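Local coordinates for cell division control protein (Pyrococcus abyssi, PDB 6RPP), which probably splices itself out of a precursor of the archaeal MCM replicative helicase, as a HINT-fold intein that joins the sequences flanking it, at residues A[83-86]-A[87-91]; A[123-127]-A[128-132]. The protein carries 2 engineered substitutions. All coordinates share one frame; numbering follows the deposited sequence. Where two conformers were deposited one is given.

In the fold
Contacts 1 and 2 are beta hairpins in one six-stranded antiparallel sheet of the intein splicing (HINT) domain, their centres about 12 Å apart. Strands 80-85 and 128-140 are neighbours in that sheet, so the turn of contact 1 lies beside the far end of contact 2. D132 joins them: its OD2 meets the hydroxyl OG1 of T85 at 2.6 Å, and its OD1 takes the backbone N of G87 at 2.9 Å. K89 crosses the other way, its ammonium NZ reaching I124 O at 2.8 Å. The carboxylate of one hairpin thus fastens the turn of the other, while a lysine returns the link.

Contact 1: A[83-86]-A[87-91]; sequences VKTR and GGKRI
The end of strand 80-85 leads through a type I turn, T85 to G88, into strand 90-93, a beta hairpin with V83 and I91 as a hydrogen-bonded pair and K84 opposite R90 as a non-hydrogen-bonded pair. V83 N reaches I91 O at 2.8 Å, almost straight, and I91 N returns to V83 O; nearer the turn T85 N binds K89 O at 2.9 Å. On this buried face CB of V83 rests against CG2 of I91, beta-branched chains suited to a strand. On the other face K84 and R90 lie alongside, pointing the same way. CG and CD of the lysine lie over one face of the R90 guanidinium, offset from its centre, and the bend at chi3 (70°) brings CE to 3.6 Å from R90 NE. That leaves two like charges close, NZ of K84 and NH2 of R90, at 3.6 Å; a long, weak ion pair with E136 probably eases the lysine's share. T85 serves the turn with its hydroxyl. OG1 accepts K89 N at 2.9 Å and is also bonded to D132, while CB of K89 packs against it. R86, the first corner residue of the turn, forms a salt bridge through NE with E133. G88 has a positive phi (102°), where a side chain would jam against the preceding carbonyl. Its N meets T85 O at 3.2 Å from 68° above the carbonyl plane.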
loop_
_atom_site.group_PDB
_atom_site.type_symbol
_atom_site.label_atom_id
_atom_site.label_comp_id
_atom_site.label_asym_id
_atom_site.label_seq_id
_atom_site.Cartn_x
_atom_site.Cartn_y
_atom_site.Cartn_z
ATOM N N VAL A 83 -4.585 3.000 -10.473
ATOM C CA VAL A 83 -5.918 2.509 -10.141
ATOM C C VAL A 83 -6.725 3.686 -9.660
ATOM O O VAL A 83 -6.268 4.418 -8.774
ATOM C CB VAL A 83 -5.854 1.423 -9.071
ATOM C CG1 VAL A 83 -7.278 0.987 -8.613
ATOM C CG2 VAL A 83 -5.073 0.274 -9.602
ATOM N N LYS A 84 -7.876 3.926 -10.287
ATOM C CA LYS A 84 -8.737 5.041 -9.920
ATOM C C LYS A 84 -10.113 4.518 -9.545
ATOM O O LYS A 84 -10.645 3.638 -10.242
ATOM C CB LYS A 84 -8.883 6.059 -11.075
ATOM C CG LYS A 84 -7.576 6.715 -11.526
ATOM C CD LYS A 84 -7.821 7.566 -12.772
ATOM C CE LYS A 84 -8.641 8.790 -12.449
ATOM N NZ LYS A 84 -8.777 9.654 -13.700
ATOM N N THR A 85 -10.718 5.065 -8.480
ATOM C CA THR A 85 -12.032 4.601 -8.044
ATOM C C THR A 85 -13.109 5.650 -8.331
ATOM O O THR A 85 -12.824 6.831 -8.585
ATOM C CB THR A 85 -12.087 4.265 -6.551
ATOM O OG1 THR A 85 -12.031 5.493 -5.787
ATOM C CG2 THR A 85 -10.950 3.330 -6.113
ATOM N N ARG A 86 -14.375 5.203 -8.298
ATOM C CA ARG A 86 -15.483 6.133 -8.538
ATOM C C ARG A 86 -15.594 7.162 -7.422
ATOM O O ARG A 86 -16.034 8.290 -7.682
ATOM C CB ARG A 86 -16.775 5.357 -8.714
ATOM C CG ARG A 86 -16.808 4.793 -10.104
ATOM C CD ARG A 86 -18.132 4.135 -10.503
ATOM N NE ARG A 86 -17.873 2.823 -11.093
ATOM C CZ ARG A 86 -17.589 2.609 -12.376
ATOM N NH1 ARG A 86 -17.339 1.377 -12.800
ATOM N NH2 ARG A 86 -17.543 3.620 -13.235
ATOM N N GLY A 87 -15.233 6.790 -6.214
ATOM C CA GLY A 87 -15.256 7.660 -5.066
ATOM C C GLY A 87 -14.079 8.582 -4.965
ATOM O O GLY A 87 -13.950 9.302 -3.962
ATOM N N GLY A 88 -13.231 8.591 -5.970
ATOM C CA GLY A 88 -12.232 9.611 -6.131
ATOM C C GLY A 88 -10.826 9.246 -5.738
ATOM O O GLY A 88 -9.962 10.137 -5.786
ATOM N N LYS A 89 -10.545 7.984 -5.396
ATOM C CA LYS A 89 -9.243 7.607 -4.866
ATOM C C LYS A 89 -8.332 7.204 -6.016
ATOM O O LYS A 89 -8.814 6.696 -7.040
ATOM C CB LYS A 89 -9.391 6.462 -3.850
ATOM C CG LYS A 89 -10.388 6.776 -2.717
ATOM C CD LYS A 89 -10.064 8.108 -2.056
ATOM C CE LYS A 89 -10.830 8.297 -0.720
ATOM N NZ LYS A 89 -12.307 8.499 -0.884
ATOM N N ARG A 90 -7.026 7.494 -5.901
ATOM C CA ARG A 90 -6.078 7.182 -6.976
ATOM C C ARG A 90 -4.823 6.597 -6.333
ATOM O O ARG A 90 -4.354 7.132 -5.311
ATOM C CB ARG A 90 -5.684 8.443 -7.735
ATOM C CG ARG A 90 -6.814 9.164 -8.479
ATOM C CD ARG A 90 -6.329 10.543 -8.921
ATOM N NE ARG A 90 -6.442 10.743 -10.367
ATOM C CZ ARG A 90 -5.428 10.625 -11.222
ATOM N NH1 ARG A 90 -4.211 10.305 -10.781
ATOM N NH2 ARG A 90 -5.630 10.831 -12.522
ATOM N N ILE A 91 -4.253 5.527 -6.902
ATOM C CA ILE A 91 -2.994 5.016 -6.345
ATOM C C ILE A 91 -2.231 4.353 -7.492
ATOM O O ILE A 91 -2.830 3.760 -8.396
ATOM C CB ILE A 91 -3.268 4.038 -5.170
ATOM C CG1 ILE A 91 -1.941 3.675 -4.449
ATOM C CG2 ILE A 91 -4.039 2.781 -5.676
ATOM C CD1 ILE A 91 -2.160 2.970 -3.145
HETATM O O HOH W 1 -10.520 8.659 -9.136
#

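Contact 2: A[123-127]-A[128-132]; sequences TIEGL and SVSWD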
loop_
_atom_site.group_PDB
_atom_site.type_symbol
_atom_site.label_atom_id
_atom_site.label_comp_id
_atom_site.label_asym_id
_atom_site.label_seq_id
_atom_site.Cartn_x
_atom_site.Cartn_y
_atom_site.Cartn_z
ATOM N N THR A 123 -11.952 1.504 1.002
ATOM C CA THR A 123 -11.485 2.893 1.012
ATOM C C THR A 123 -12.043 3.586 2.243
ATOM O O THR A 123 -12.850 3.028 2.998
ATOM C CB THR A 123 -11.955 3.669 -0.229
ATOM O OG1 THR A 123 -13.391 3.899 -0.170
ATOM C CG2 THR A 123 -11.602 2.949 -1.523
ATOM N N ILE A 124 -11.624 4.826 2.449
ATOM C CA ILE A 124 -12.293 5.715 3.395
ATOM C C ILE A 124 -13.001 6.827 2.626
ATOM O O ILE A 124 -12.494 7.323 1.602
ATOM C CB ILE A 124 -11.234 6.267 4.371
ATOM C CG1 ILE A 124 -11.934 6.688 5.654
ATOM C CG2 ILE A 124 -10.362 7.398 3.759
ATOM C CD1 ILE A 124 -12.005 5.506 6.635
ATOM N N GLU A 125 -14.182 7.198 3.094
ATOM C CA GLU A 125 -14.892 8.365 2.558
ATOM C C GLU A 125 -15.177 9.277 3.743
ATOM O O GLU A 125 -15.956 8.940 4.617
ATOM C CB GLU A 125 -16.178 7.968 1.786
ATOM C CG GLU A 125 -15.844 7.530 0.325
ATOM C CD GLU A 125 -16.969 6.824 -0.427
ATOM O OE1 GLU A 125 -18.132 6.996 -0.000
ATOM O OE2 GLU A 125 -16.699 6.101 -1.451
ATOM N N GLY A 126 -14.512 10.416 3.791
ATOM C CA GLY A 126 -14.522 11.229 5.001
ATOM C C GLY A 126 -13.881 10.457 6.150
ATOM O O GLY A 126 -12.655 10.316 6.165
ATOM N N LEU A 127 -14.696 9.950 7.091
ATOM C CA LEU A 127 -14.212 9.084 8.161
ATOM C C LEU A 127 -14.872 7.707 8.152
ATOM O O LEU A 127 -14.732 6.968 9.137
ATOM C CB LEU A 127 -14.430 9.772 9.524
ATOM C CG LEU A 127 -13.488 10.998 9.664
ATOM C CD1 LEU A 127 -13.693 11.784 10.948
ATOM C CD2 LEU A 127 -12.001 10.595 9.520
ATOM N N SER A 128 -15.596 7.354 7.078
ATOM C CA SER A 128 -16.361 6.111 6.986
ATOM C C SER A 128 -15.683 5.130 6.052
ATOM O O SER A 128 -15.248 5.503 4.953
ATOM C CB SER A 128 -17.780 6.362 6.475
ATOM O OG SER A 128 -18.479 7.201 7.387
ATOM N N VAL A 129 -15.628 3.859 6.472
ATOM C CA VAL A 129 -15.159 2.838 5.552
ATOM C C VAL A 129 -16.185 2.682 4.440
ATOM O O VAL A 129 -17.414 2.633 4.692
ATOM C CB VAL A 129 -14.907 1.502 6.288
ATOM C CG1 VAL A 129 -14.548 0.389 5.278
ATOM C CG2 VAL A 129 -13.887 1.637 7.402
ATOM N N SER A 130 -15.698 2.588 3.202
ATOM C CA SER A 130 -16.555 2.503 2.026
ATOM C C SER A 130 -16.019 1.490 1.021
ATOM O O SER A 130 -14.814 1.459 0.714
ATOM C CB SER A 130 -16.670 3.888 1.368
ATOM O OG SER A 130 -17.309 3.773 0.100
ATOM N N TRP A 131 -16.903 0.671 0.498
ATOM C CA TRP A 131 -16.544 -0.209 -0.615
ATOM C C TRP A 131 -16.805 0.549 -1.911
ATOM O O TRP A 131 -17.962 0.886 -2.239
ATOM C CB TRP A 131 -17.317 -1.533 -0.567
ATOM C CG TRP A 131 -16.861 -2.358 0.603
ATOM C CD1 TRP A 131 -17.496 -2.494 1.806
ATOM C CD2 TRP A 131 -15.696 -3.171 0.675
ATOM N NE1 TRP A 131 -16.790 -3.331 2.623
ATOM C CE2 TRP A 131 -15.682 -3.774 1.951
ATOM C CE3 TRP A 131 -14.666 -3.462 -0.218
ATOM C CZ2 TRP A 131 -14.666 -4.628 2.359
ATOM C CZ3 TRP A 131 -13.651 -4.317 0.193
ATOM C CH2 TRP A 131 -13.656 -4.877 1.470
ATOM N N ASP A 132 -15.751 0.770 -2.700
ATOM C CA ASP A 132 -15.747 1.785 -3.738
ATOM C C ASP A 132 -15.382 1.150 -5.083
ATOM O O ASP A 132 -14.291 0.587 -5.217
ATOM C CB ASP A 132 -14.738 2.882 -3.325
ATOM C CG ASP A 132 -14.693 4.053 -4.260
ATOM O OD1 ASP A 132 -15.469 4.123 -5.231
ATOM O OD2 ASP A 132 -13.805 4.923 -3.982
HETATM O O HOH W 2 -13.773 6.165 -1.690
HETATM O O HOH W 3 -18.373 4.300 -2.303
HETATM O O HOH W 4 -18.026 5.458 -4.144
#
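S128 and E125 pair at the tip, where a type II' turn runs from E125 to S128. S128 O takes E125 N at 2.7 Å in its carbonyl plane, whereas S128 N comes to E125 O from 48° above the E125 carbonyl plane. G126 suits the first corner of the turn because its phi is positive. I124 also covers the S128 carbonyl, its CD1 3.7 Å from S128 C. V129 follows on the face of I124, its CG2 4.4 Å from I124 CD1, a loose apolar touch. These strands form a beta hairpin with a two-residue loop, G126-L127, joining strand 120-125 to strand 128-140 in the sheet of the HINT domain. S130 returns to the face that carries T123 and E125. Its N binds T123 O, and its O is gripped twice, by T123 N in the carbonyl plane and by T123 OG1 at 3.0 Å from above it. The threonine can do this because chi1 of 70° sets OG1 between its backbone N and carbonyl carbon; water 2 is hydrogen-bonded to the same OG1. A valine in its place would probably leave S130 O with a single grip from this residue and deprive water 2 of one of its mates. In the conformer given, one of two deposited for E125, OE2 lies 2.9 Å from S130 OG, and water 3 is hydrogen-bonded to both oxygens. D132 comes last, its CB 3.6 Å from T123 CG2 as the side chains cross at about a right angle. Its carboxylate, bonded to T85 OG1 and G87 N, comes near that of E125 in this same conformer, OD2 4.0 Å from OE2; water 4, donating to E125 OE2 and D132 OD1, and water 2, 2.6 Å from D132 OD2, probably soften the like charges.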